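Local coordinates for histidinol dehydrogenase (Elizabethkingia anophelis NUHP1, PDB 6AN0), which probably catalyses the zinc-dependent, two-step NAD-linked oxidation of L-histidinol to L-histidine, the last step of histidine biosynthesis, at residues 52-57 with 66-71; 59-64 with 192-197; 262-265 with 271-274; 291-296 with 300-305. All blocks are in the same frame, centred on the assembly; numbering follows the deposited sequence. Where two conformers were deposited one is given.

Contact 1: residues 52-57 with 66-71; sequences ALINYT and TDIRVS
Apolar contact between the branched side chains of L53, I54 and I68 makes up most of this interface, which buries 165 Å² over both segments. I68 supplies the largest share and is met by two successive helix residues. Its CD1 methyl lies 3.9 Å from L53 CD1 and 4.0 Å from L53 CB, the two side chains crossing at about a right angle. Farther back along the same branch, I68 CG1 is 4.0 Å from I54 CG1. In I68 that branch stands beside the backbone N (chi1 -64°), which sends the longer arm of the isoleucine to the helix.

Contact with the backbone is slighter: I54 CD1 comes within 4.2 Å of the carbonyl oxygen T66 O, and no hydrogen bond joins the segments. The side-chain hydrogen bond within the two segments lies in the helix, where T57 OG1 at 2.7 Å and T57 N at 3.0 Å grip L53 O from opposite faces of its plane, an i to i-4 side-chain bond alongside the helical one.

The 66-71 segment also pairs by backbone hydrogen bonds with strand 186-189, through I68 and V70. After helix 50-61 the chain doubles back, and I68 packs against L53 and I54. The segment ends at the N-cap of helix 72-79: S71 OG caps a backbone N just past it and S71 N bonds to E74 OE2, the reciprocal pairing characteristic of a capping box.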
loop_
_atom_site.group_PDB
_atom_site.type_symbol
_atom_site.label_atom_id
_atom_site.label_comp_id
_atom_site.label_asym_id
_atom_site.label_seq_id
_atom_site.Cartn_x
_atom_site.Cartn_y
_atom_site.Cartn_z
ATOM N N ALA A 52 11.749 -26.896 11.163
ATOM C CA ALA A 52 11.200 -26.857 9.811
ATOM C C ALA A 52 12.114 -26.092 8.858
ATOM O O ALA A 52 12.355 -26.542 7.729
ATOM C CB ALA A 52 9.803 -26.232 9.830
ATOM N N LEU A 53 12.622 -24.924 9.286
ATOM C CA LEU A 53 13.561 -24.176 8.454
ATOM C C LEU A 53 14.747 -25.041 8.046
ATOM O O LEU A 53 15.127 -25.088 6.869
ATOM C CB LEU A 53 14.057 -22.928 9.190
ATOM C CG LEU A 53 13.358 -21.611 8.926
ATOM C CD1 LEU A 53 14.006 -20.543 9.781
ATOM C CD2 LEU A 53 13.404 -21.241 7.436
ATOM N N ILE A 54 15.335 -25.749 9.008
ATOM C CA ILE A 54 16.483 -26.587 8.692
ATOM C C ILE A 54 16.067 -27.740 7.786
ATOM O O ILE A 54 16.769 -28.063 6.823
ATOM C CB ILE A 54 17.161 -27.063 9.993
ATOM C CG1 ILE A 54 17.886 -25.872 10.638
ATOM C CG2 ILE A 54 18.130 -28.220 9.726
ATOM C CD1 ILE A 54 18.379 -26.103 12.034
ATOM N N ASN A 55 14.895 -28.339 8.036
ATOM C CA ASN A 55 14.475 -29.506 7.259
ATOM C C ASN A 55 14.165 -29.128 5.813
ATOM O O ASN A 55 14.564 -29.838 4.881
ATOM C CB ASN A 55 13.260 -30.171 7.924
ATOM C CG ASN A 55 13.096 -31.640 7.530
ATOM O OD1 ASN A 55 14.048 -32.292 7.099
ATOM N ND2 ASN A 55 11.884 -32.164 7.687
ATOM N N TYR A 56 13.459 -28.007 5.603
ATOM C CA TYR A 56 13.177 -27.542 4.249
ATOM C C TYR A 56 14.441 -27.076 3.542
ATOM O O TYR A 56 14.557 -27.227 2.323
ATOM C CB TYR A 56 12.142 -26.403 4.269
ATOM C CG TYR A 56 10.725 -26.922 4.341
ATOM C CD1 TYR A 56 10.144 -27.235 5.557
ATOM C CD2 TYR A 56 9.979 -27.130 3.187
ATOM C CE1 TYR A 56 8.856 -27.729 5.626
ATOM C CE2 TYR A 56 8.694 -27.628 3.247
ATOM C CZ TYR A 56 8.139 -27.923 4.470
ATOM O OH TYR A 56 6.858 -28.414 4.540
ATOM N N THR A 57 15.393 -26.500 4.275
ATOM C CA THR A 57 16.647 -26.114 3.634
ATOM C C THR A 57 17.402 -27.345 3.158
ATOM O O THR A 57 17.934 -27.367 2.040
ATOM C CB THR A 57 17.477 -25.269 4.603
ATOM O OG1 THR A 57 16.731 -24.087 4.924
ATOM C CG2 THR A 57 18.797 -24.860 3.972
ATOM N N THR A 66 23.707 -26.341 10.586
ATOM C CA THR A 66 23.613 -26.345 12.041
ATOM C C THR A 66 23.040 -25.032 12.561
ATOM O O THR A 66 22.167 -25.039 13.433
ATOM C CB THR A 66 24.980 -26.581 12.676
ATOM O OG1 THR A 66 25.600 -27.719 12.065
ATOM C CG2 THR A 66 24.820 -26.847 14.163
ATOM N N ASP A 67 23.503 -23.908 12.018
ATOM C CA ASP A 67 23.046 -22.581 12.413
ATOM C C ASP A 67 22.329 -21.916 11.249
ATOM O O ASP A 67 22.815 -21.943 10.114
ATOM C CB ASP A 67 24.219 -21.708 12.872
ATOM C CG ASP A 67 24.860 -22.222 14.145
ATOM O OD1 ASP A 67 24.121 -22.504 15.112
ATOM O OD2 ASP A 67 26.100 -22.354 14.172
ATOM N N ILE A 68 21.172 -21.321 11.534
ATOM C CA ILE A 68 20.436 -20.581 10.510
ATOM C C ILE A 68 21.035 -19.193 10.302
ATOM O O ILE A 68 21.027 -18.665 9.181
ATOM C CB ILE A 68 18.948 -20.509 10.899
ATOM C CG1 ILE A 68 18.346 -21.922 10.907
ATOM C CG2 ILE A 68 18.161 -19.557 9.970
ATOM C CD1 ILE A 68 17.075 -22.051 11.728
ATOM N N ARG A 69 21.589 -18.592 11.354
ATOM C CA ARG A 69 22.068 -17.218 11.287
ATOM C C ARG A 69 23.497 -17.156 10.752
ATOM O O ARG A 69 24.358 -17.934 11.174
ATOM C CB ARG A 69 21.996 -16.556 12.666
ATOM C CG ARG A 69 22.120 -15.045 12.571
ATOM C CD ARG A 69 21.896 -14.345 13.895
ATOM N NE ARG A 69 22.216 -12.924 13.775
ATOM C CZ ARG A 69 22.431 -12.116 14.807
ATOM N NH1 ARG A 69 22.352 -12.584 16.046
ATOM N NH2 ARG A 69 22.726 -10.841 14.599
ATOM N N VAL A 70 23.740 -16.229 9.818
ATOM C CA VAL A 70 25.096 -15.959 9.348
ATOM C C VAL A 70 25.915 -15.414 10.509
ATOM O O VAL A 70 25.474 -14.510 11.226
ATOM C CB VAL A 70 25.059 -14.975 8.163
ATOM C CG1 VAL A 70 26.464 -14.564 7.748
ATOM C CG2 VAL A 70 24.300 -15.579 6.972
ATOM N N SER A 71 27.116 -15.960 10.699
ATOM C CA SER A 71 27.989 -15.579 11.800
ATOM C C SER A 71 28.836 -14.352 11.451
ATOM O O SER A 71 28.962 -13.953 10.293
ATOM C CB SER A 71 28.908 -16.740 12.167
ATOM O OG SER A 71 29.837 -16.974 11.121
#

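Contact 2: residues 59-64 with 192-197; sequences KFDKAY and GIQAIG
Between F60 and G192, the residues of the two segments whose backbones come nearest, the CA atoms are 8.6 Å apart, too far for the main chains to bond to each other. Segment 59-64 contains the last residues of helix 50-61, and the chain leaves helical geometry at K62 with a positive phi of 57°. Segment 192-197 lies in the first turns of helix 192-201; G192 also has positive phi (67°), a conformation that suits glycine, and its carbonyl oxygen accepts I196 N at 3.3 Å.

Side chains bridge the gap sparsely, burying 78 Å² in all. Q194 reaches across with its amide: NE2 is 4.4 Å from F60 CD1, approaching the ring obliquely, and 4.5 Å from D61 OD2. That second separation is spanned by a water, which donates to D61 OD2 at 2.6 Å and accepts from Q194 NE2 at 2.9 Å. The carboxylate and the amide are thus joined through one solvent molecule. On the helix-end side, the aliphatic K59 CG lies 3.8 Å above one face of the F60 ring, offset toward its rim. K62 NZ turns back to K59 O at 3.1 Å, which ties the residue that leaves the helix back to K59 in its final turn.

Y132 hydrogen-bonds through its hydroxyl to G192 N. Since Y132 and Q194 are both predicted to bind NAD(+), the arrangement is consistent with one wall of a dinucleotide site, built where the end of one helix faces the start of another.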
loop_
_atom_site.group_PDB
_atom_site.type_symbol
_atom_site.label_atom_id
_atom_site.label_comp_id
_atom_site.label_asym_id
_atom_site.label_seq_id
_atom_site.Cartn_x
_atom_site.Cartn_y
_atom_site.Cartn_z
ATOM N N LYS A 59 16.043 -30.059 2.185
ATOM C CA LYS A 59 15.314 -30.665 1.075
ATOM C C LYS A 59 15.504 -29.880 -0.215
ATOM O O LYS A 59 15.701 -30.467 -1.280
ATOM C CB LYS A 59 13.826 -30.766 1.425
ATOM C CG LYS A 59 12.965 -31.288 0.276
ATOM C CD LYS A 59 11.567 -31.718 0.747
ATOM C CE LYS A 59 10.639 -31.980 -0.433
ATOM N NZ LYS A 59 9.319 -32.555 -0.036
ATOM N N PHE A 60 15.405 -28.553 -0.152
ATOM C CA PHE A 60 15.379 -27.770 -1.379
ATOM C C PHE A 60 16.709 -27.117 -1.721
ATOM O O PHE A 60 17.030 -26.995 -2.905
ATOM C CB PHE A 60 14.265 -26.717 -1.298
ATOM C CG PHE A 60 12.892 -27.325 -1.330
ATOM C CD1 PHE A 60 12.177 -27.521 -0.162
ATOM C CD2 PHE A 60 12.338 -27.751 -2.526
ATOM C CE1 PHE A 60 10.911 -28.115 -0.189
ATOM C CE2 PHE A 60 11.075 -28.345 -2.564
ATOM C CZ PHE A 60 10.361 -28.525 -1.393
ATOM N N ASP A 61 17.506 -26.735 -0.725
ATOM C CA ASP A 61 18.816 -26.148 -0.978
ATOM C C ASP A 61 19.943 -27.169 -0.935
ATOM O O ASP A 61 21.078 -26.827 -1.281
ATOM C CB ASP A 61 19.093 -25.028 0.029
ATOM C CG ASP A 61 18.056 -23.919 -0.040
ATOM O OD1 ASP A 61 17.621 -23.568 -1.160
ATOM O OD2 ASP A 61 17.659 -23.409 1.023
ATOM N N LYS A 62 19.654 -28.407 -0.526
ATOM C CA LYS A 62 20.651 -29.469 -0.405
ATOM C C LYS A 62 21.784 -29.074 0.532
ATOM O O LYS A 62 22.940 -29.452 0.318
ATOM C CB LYS A 62 21.220 -29.886 -1.766
ATOM C CG LYS A 62 20.191 -30.132 -2.837
ATOM C CD LYS A 62 19.180 -31.175 -2.417
ATOM C CE LYS A 62 18.291 -31.547 -3.589
ATOM N NZ LYS A 62 17.166 -32.431 -3.183
ATOM N N ALA A 63 21.466 -28.322 1.579
ATOM C CA ALA A 63 22.432 -27.949 2.600
ATOM C C ALA A 63 21.861 -28.315 3.959
ATOM O O ALA A 63 20.737 -27.931 4.284
ATOM C CB ALA A 63 22.757 -26.449 2.546
ATOM N N TYR A 64 22.628 -29.071 4.743
ATOM C CA TYR A 64 22.234 -29.451 6.095
ATOM C C TYR A 64 22.932 -28.474 7.034
ATOM O O TYR A 64 24.126 -28.602 7.300
ATOM C CB TYR A 64 22.616 -30.906 6.377
ATOM C CG TYR A 64 21.941 -31.539 7.580
ATOM C CD1 TYR A 64 21.343 -30.763 8.567
ATOM C CD2 TYR A 64 21.907 -32.930 7.726
ATOM C CE1 TYR A 64 20.731 -31.347 9.665
ATOM C CE2 TYR A 64 21.298 -33.519 8.820
ATOM C CZ TYR A 64 20.716 -32.727 9.786
ATOM O OH TYR A 64 20.109 -33.312 10.872
ATOM N N GLY A 192 12.887 -19.470 -0.269
ATOM C CA GLY A 192 11.642 -20.086 -0.709
ATOM C C GLY A 192 10.459 -19.827 0.215
ATOM O O GLY A 192 10.407 -18.843 0.954
ATOM N N ILE A 193 9.478 -20.738 0.137
ATOM C CA ILE A 193 8.270 -20.597 0.949
ATOM C C ILE A 193 8.625 -20.587 2.432
ATOM O O ILE A 193 8.054 -19.815 3.216
ATOM C CB ILE A 193 7.257 -21.714 0.627
ATOM C CG1 ILE A 193 6.848 -21.698 -0.850
ATOM C CG2 ILE A 193 5.998 -21.551 1.489
ATOM C CD1 ILE A 193 6.056 -22.987 -1.259
ATOM N N GLN A 194 9.570 -21.443 2.842
ATOM C CA GLN A 194 9.890 -21.554 4.261
ATOM C C GLN A 194 10.496 -20.268 4.815
ATOM O O GLN A 194 10.224 -19.912 5.968
ATOM C CB GLN A 194 10.810 -22.766 4.520
ATOM C CG GLN A 194 12.175 -22.783 3.763
ATOM C CD GLN A 194 12.093 -23.385 2.354
ATOM O OE1 GLN A 194 11.009 -23.555 1.796
ATOM N NE2 GLN A 194 13.252 -23.704 1.775
ATOM N N ALA A 195 11.281 -19.536 4.014
ATOM C CA ALA A 195 11.779 -18.240 4.469
ATOM C C ALA A 195 10.639 -17.248 4.667
ATOM O O ALA A 195 10.598 -16.530 5.675
ATOM C CB ALA A 195 12.806 -17.672 3.483
ATOM N N ILE A 196 9.711 -17.181 3.706
ATOM C CA ILE A 196 8.562 -16.283 3.849
ATOM C C ILE A 196 7.749 -16.664 5.083
ATOM O O ILE A 196 7.276 -15.795 5.830
ATOM C CB ILE A 196 7.696 -16.310 2.569
ATOM C CG1 ILE A 196 8.496 -15.835 1.350
ATOM C CG2 ILE A 196 6.422 -15.482 2.750
ATOM C CD1 ILE A 196 9.193 -14.479 1.565
ATOM N N GLY A 197 7.575 -17.970 5.313
ATOM C CA GLY A 197 6.822 -18.419 6.476
ATOM C C GLY A 197 7.517 -18.066 7.777
ATOM O O GLY A 197 6.872 -17.653 8.749
HETATM O O HOH W 1 15.816 -22.613 2.698
#

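Contact 3: residues 262-265 with 271-274; sequences SQAE and QVIL
The beta-alpha-beta unit formed by strand 242-247, helix 253-264 and strand 271-276 is closed here, where the last turn of the helix packs on the start of its second strand. Q263 and V272 carry the contact. V272 CG1 lies 3.9 Å from both CB and CG of Q263, as the two side chains slide past each other in opposite directions. That methyl stands beside the backbone N of V272 (chi1 -47°), and it also approaches A264, at 4.1 Å from the backbone N and 4.5 Å from CB. Q263 CG is 4.2 Å from Q271 O as well.

Q263 is extended at chi1 (-180°) but bends at chi2 (60°), which takes its amide away from the valine; there OE1 hydrogen-bonds to S241 OG. Q263 is predicted to bind zinc and substrate, but its side chain is about 5 Å from the zinc ion at nearest atoms, beyond direct coordination; H266 and D364 are the observed protein ligands. E265 hydrogen-bonds to H423 of the second subunit.

In the parallel sheet, strand 271-276 runs between strands 242-247 and 310-313, with V272 also on V243, and A264 faces A302 of helix 299-307.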
loop_
_atom_site.group_PDB
_atom_site.type_symbol
_atom_site.label_atom_id
_atom_site.label_comp_id
_atom_site.label_asym_id
_atom_site.label_seq_id
_atom_site.Cartn_x
_atom_site.Cartn_y
_atom_site.Cartn_z
ATOM N N SER A 262 19.388 -5.292 -22.445
ATOM C CA SER A 262 19.649 -5.292 -21.010
ATOM C C SER A 262 18.444 -5.819 -20.238
ATOM O O SER A 262 18.601 -6.591 -19.287
ATOM C CB SER A 262 20.050 -3.890 -20.531
ATOM O OG SER A 262 18.970 -2.974 -20.554
ATOM N N GLN A 263 17.233 -5.437 -20.646
ATOM C CA GLN A 263 16.044 -5.976 -19.997
ATOM C C GLN A 263 15.821 -7.445 -20.363
ATOM O O GLN A 263 15.445 -8.251 -19.502
ATOM C CB GLN A 263 14.821 -5.141 -20.380
ATOM C CG GLN A 263 13.524 -5.634 -19.741
ATOM C CD GLN A 263 13.600 -5.596 -18.234
ATOM O OE1 GLN A 263 13.631 -6.632 -17.572
ATOM N NE2 GLN A 263 13.650 -4.397 -17.683
ATOM N N ALA A 264 16.058 -7.817 -21.630
ATOM C CA ALA A 264 15.758 -9.181 -22.083
ATOM C C ALA A 264 16.622 -10.221 -21.388
ATOM O O ALA A 264 16.160 -11.341 -21.141
ATOM C CB ALA A 264 15.948 -9.310 -23.594
ATOM N N GLU A 265 17.874 -9.882 -21.063
ATOM C CA GLU A 265 18.762 -10.864 -20.457
ATOM C C GLU A 265 18.391 -11.194 -19.015
ATOM O O GLU A 265 19.003 -12.103 -18.435
ATOM C CB GLU A 265 20.213 -10.373 -20.520
ATOM C CG GLU A 265 20.571 -9.440 -19.371
ATOM C CD GLU A 265 22.038 -9.033 -19.363
ATOM O OE1 GLU A 265 22.851 -9.684 -20.048
ATOM O OE2 GLU A 265 22.376 -8.051 -18.660
ATOM N N GLN A 271 9.760 -9.165 -20.893
ATOM C CA GLN A 271 9.166 -8.679 -22.128
ATOM C C GLN A 271 9.689 -7.284 -22.420
ATOM O O GLN A 271 9.812 -6.456 -21.507
ATOM C CB GLN A 271 7.632 -8.639 -22.055
ATOM C CG GLN A 271 6.981 -8.218 -23.377
ATOM C CD GLN A 271 5.467 -8.222 -23.324
ATOM O OE1 GLN A 271 4.870 -7.574 -22.472
ATOM N NE2 GLN A 271 4.835 -8.968 -24.239
ATOM N N VAL A 272 9.985 -7.014 -23.687
ATOM C CA VAL A 272 10.348 -5.658 -24.083
ATOM C C VAL A 272 9.420 -5.200 -25.202
ATOM O O VAL A 272 8.968 -5.989 -26.040
ATOM C CB VAL A 272 11.836 -5.531 -24.499
ATOM C CG1 VAL A 272 12.749 -6.217 -23.475
ATOM C CG2 VAL A 272 12.074 -6.088 -25.901
ATOM N N ILE A 273 9.127 -3.899 -25.197
ATOM C CA ILE A 273 8.268 -3.267 -26.187
ATOM C C ILE A 273 9.021 -2.071 -26.738
ATOM O O ILE A 273 9.479 -1.223 -25.965
ATOM C CB ILE A 273 6.927 -2.807 -25.576
ATOM C CG1 ILE A 273 6.218 -3.973 -24.880
ATOM C CG2 ILE A 273 6.038 -2.197 -26.660
ATOM C CD1 ILE A 273 5.664 -4.988 -25.831
ATOM N N LEU A 274 9.165 -2.009 -28.063
ATOM C CA LEU A 274 9.759 -0.854 -28.736
ATOM C C LEU A 274 8.692 -0.166 -29.583
ATOM O O LEU A 274 8.124 -0.779 -30.493
ATOM C CB LEU A 274 10.949 -1.280 -29.606
ATOM C CG LEU A 274 11.565 -0.227 -30.542
ATOM C CD1 LEU A 274 12.094 0.971 -29.758
ATOM C CD2 LEU A 274 12.677 -0.838 -31.393
#

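Contact 4: residues 291-296 with 300-305; sequences NQLTQL and SIASQA
L293 reaches from the last turn of helix 279-293 to helix 299-307, and its side chain can be followed outward from the backbone. CB starts toward the neighbouring helix, and CG stands anti to the backbone N (chi1 180°), 4.0 Å from S303 OG. The chain then forks. CD1 lies 4.0 Å from A302 CB and 3.9 Å from S303 OG; CD2 is 3.4 Å from S303 OG. CD1 thus sits between the alanine methyl and the serine oxygen, and CD2 meets the oxygen alone. S303 has two conformers, and these distances to its OG hold for one of them.

L296 adds a second arm, with CD1 4.1 Å from A302 CB. A302 offers a single methyl, which the CD1 atoms of both leucines reach. A type I turn from L293 to L296, closed by L296 N to L293 O at 3.1 Å, brings the second leucine round to the same alanine.

S303 OG does not bond to the leucines; its hydrogen bond goes back to K299 O of its own helix. The chemistry is therefore apolar: a leucine of the helix and one of the following turn pack on A302, with no hydrogen bond across and the serine hydroxyl already partnered.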
loop_
_atom_site.group_PDB
_atom_site.type_symbol
_atom_site.label_atom_id
_atom_site.label_comp_id
_atom_site.label_asym_id
_atom_site.label_seq_id
_atom_site.Cartn_x
_atom_site.Cartn_y
_atom_site.Cartn_z
ATOM N N ASN A 291 22.828 -7.926 -34.072
ATOM C CA ASN A 291 24.286 -7.924 -33.977
ATOM C C ASN A 291 24.754 -7.998 -32.529
ATOM O O ASN A 291 25.667 -8.768 -32.207
ATOM C CB ASN A 291 24.858 -6.687 -34.661
ATOM C CG ASN A 291 24.775 -6.770 -36.165
ATOM O OD1 ASN A 291 24.555 -7.846 -36.725
ATOM N ND2 ASN A 291 24.958 -5.636 -36.833
ATOM N N GLN A 292 24.144 -7.210 -31.642
ATOM C CA GLN A 292 24.553 -7.223 -30.240
ATOM C C GLN A 292 24.191 -8.530 -29.550
ATOM O O GLN A 292 24.921 -8.977 -28.658
ATOM C CB GLN A 292 23.922 -6.049 -29.485
ATOM C CG GLN A 292 24.449 -4.695 -29.912
ATOM C CD GLN A 292 23.842 -3.568 -29.104
ATOM O OE1 GLN A 292 23.574 -3.729 -27.915
ATOM N NE2 GLN A 292 23.616 -2.423 -29.744
ATOM N N LEU A 293 23.076 -9.155 -29.941
ATOM C CA LEU A 293 22.658 -10.400 -29.305
ATOM C C LEU A 293 23.740 -11.470 -29.404
ATOM O O LEU A 293 23.938 -12.245 -28.461
ATOM C CB LEU A 293 21.357 -10.896 -29.938
ATOM C CG LEU A 293 20.775 -12.204 -29.396
ATOM C CD1 LEU A 293 20.497 -12.080 -27.909
ATOM C CD2 LEU A 293 19.515 -12.571 -30.144
ATOM N N THR A 294 24.458 -11.520 -30.531
ATOM C CA THR A 294 25.478 -12.545 -30.729
ATOM C C THR A 294 26.574 -12.495 -29.670
ATOM O O THR A 294 27.258 -13.500 -29.453
ATOM C CB THR A 294 26.117 -12.415 -32.119
ATOM O OG1 THR A 294 26.736 -11.129 -32.250
ATOM C CG2 THR A 294 25.077 -12.580 -33.216
ATOM N N GLN A 295 26.754 -11.359 -29.005
ATOM C CA GLN A 295 27.843 -11.186 -28.057
ATOM C C GLN A 295 27.431 -11.427 -26.608
ATOM O O GLN A 295 28.278 -11.321 -25.716
ATOM C CB GLN A 295 28.431 -9.778 -28.204
ATOM C CG GLN A 295 28.841 -9.443 -29.633
ATOM C CD GLN A 295 29.897 -10.394 -30.181
ATOM O OE1 GLN A 295 30.978 -10.530 -29.613
ATOM N NE2 GLN A 295 29.583 -11.054 -31.291
ATOM N N LEU A 296 26.165 -11.756 -26.345
ATOM C CA LEU A 296 25.683 -11.868 -24.969
ATOM C C LEU A 296 25.966 -13.260 -24.428
ATOM O O LEU A 296 25.512 -14.244 -25.024
ATOM C CB LEU A 296 24.190 -11.600 -24.894
ATOM C CG LEU A 296 23.631 -10.208 -25.195
ATOM C CD1 LEU A 296 22.212 -10.114 -24.660
ATOM C CD2 LEU A 296 24.513 -9.128 -24.619
ATOM N N SER A 300 20.864 -16.949 -24.918
ATOM C CA SER A 300 19.751 -17.895 -24.926
ATOM C C SER A 300 18.565 -17.344 -24.138
ATOM O O SER A 300 17.417 -17.373 -24.605
ATOM C CB SER A 300 20.209 -19.242 -24.356
ATOM O OG SER A 300 19.124 -20.150 -24.223
ATOM N N ILE A 301 18.826 -16.808 -22.950
ATOM C CA ILE A 301 17.746 -16.236 -22.158
ATOM C C ILE A 301 17.135 -15.027 -22.866
ATOM O O ILE A 301 15.906 -14.890 -22.932
ATOM C CB ILE A 301 18.269 -15.886 -20.754
ATOM C CG1 ILE A 301 18.629 -17.161 -19.985
ATOM C CG2 ILE A 301 17.266 -15.026 -20.014
ATOM C CD1 ILE A 301 19.485 -16.904 -18.774
ATOM N N ALA A 302 17.969 -14.130 -23.405
ATOM C CA ALA A 302 17.423 -12.937 -24.055
ATOM C C ALA A 302 16.612 -13.305 -25.290
ATOM O O ALA A 302 15.579 -12.684 -25.570
ATOM C CB ALA A 302 18.542 -11.961 -24.434
ATOM N N SER A 303 17.073 -14.310 -26.044
ATOM C CA SER A 303 16.352 -14.749 -27.237
ATOM C C SER A 303 14.961 -15.268 -26.886
ATOM O O SER A 303 13.989 -15.002 -27.606
ATOM C CB SER A 303 17.153 -15.828 -27.968
ATOM O OG SER A 303 18.407 -15.337 -28.407
ATOM N N GLN A 304 14.843 -16.028 -25.788
ATOM C CA GLN A 304 13.526 -16.493 -25.360
ATOM C C GLN A 304 12.608 -15.323 -25.005
ATOM O O GLN A 304 11.415 -15.341 -25.328
ATOM C CB GLN A 304 13.657 -17.444 -24.174
ATOM C CG GLN A 304 14.454 -18.708 -24.481
ATOM C CD GLN A 304 14.720 -19.529 -23.239
ATOM O OE1 GLN A 304 13.794 -20.055 -22.617
ATOM N NE2 GLN A 304 15.991 -19.633 -22.861
ATOM N N ALA A 305 13.137 -14.306 -24.327
ATOM C CA ALA A 305 12.309 -13.141 -24.018
ATOM C C ALA A 305 11.927 -12.376 -25.281
ATOM O O ALA A 305 10.815 -11.845 -25.375
ATOM C CB ALA A 305 13.027 -12.218 -23.032
#

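In the fold
Contacts 3 and 4 are buried and adjoin each other, with centres 10 Å apart and A264 of contact 3 resting on A302 of contact 4; both also touch the second subunit. Contacts 1 and 2 are partly buried, share helix 50-61 and have centres 8 Å apart, Y56 and L53 of the former packing on Q194 of the latter. The two pairs lie in separate regions, their centres 31 to 38 Å apart. Contacts 1, 3 and 4 are held by aliphatic groups, whereas contact 2 is linked by a water between two polar side chains, beside a loose approach of the amide to F60. Contacts 2 and 3 include residues predicted to bind NAD(+) and zinc, respectively.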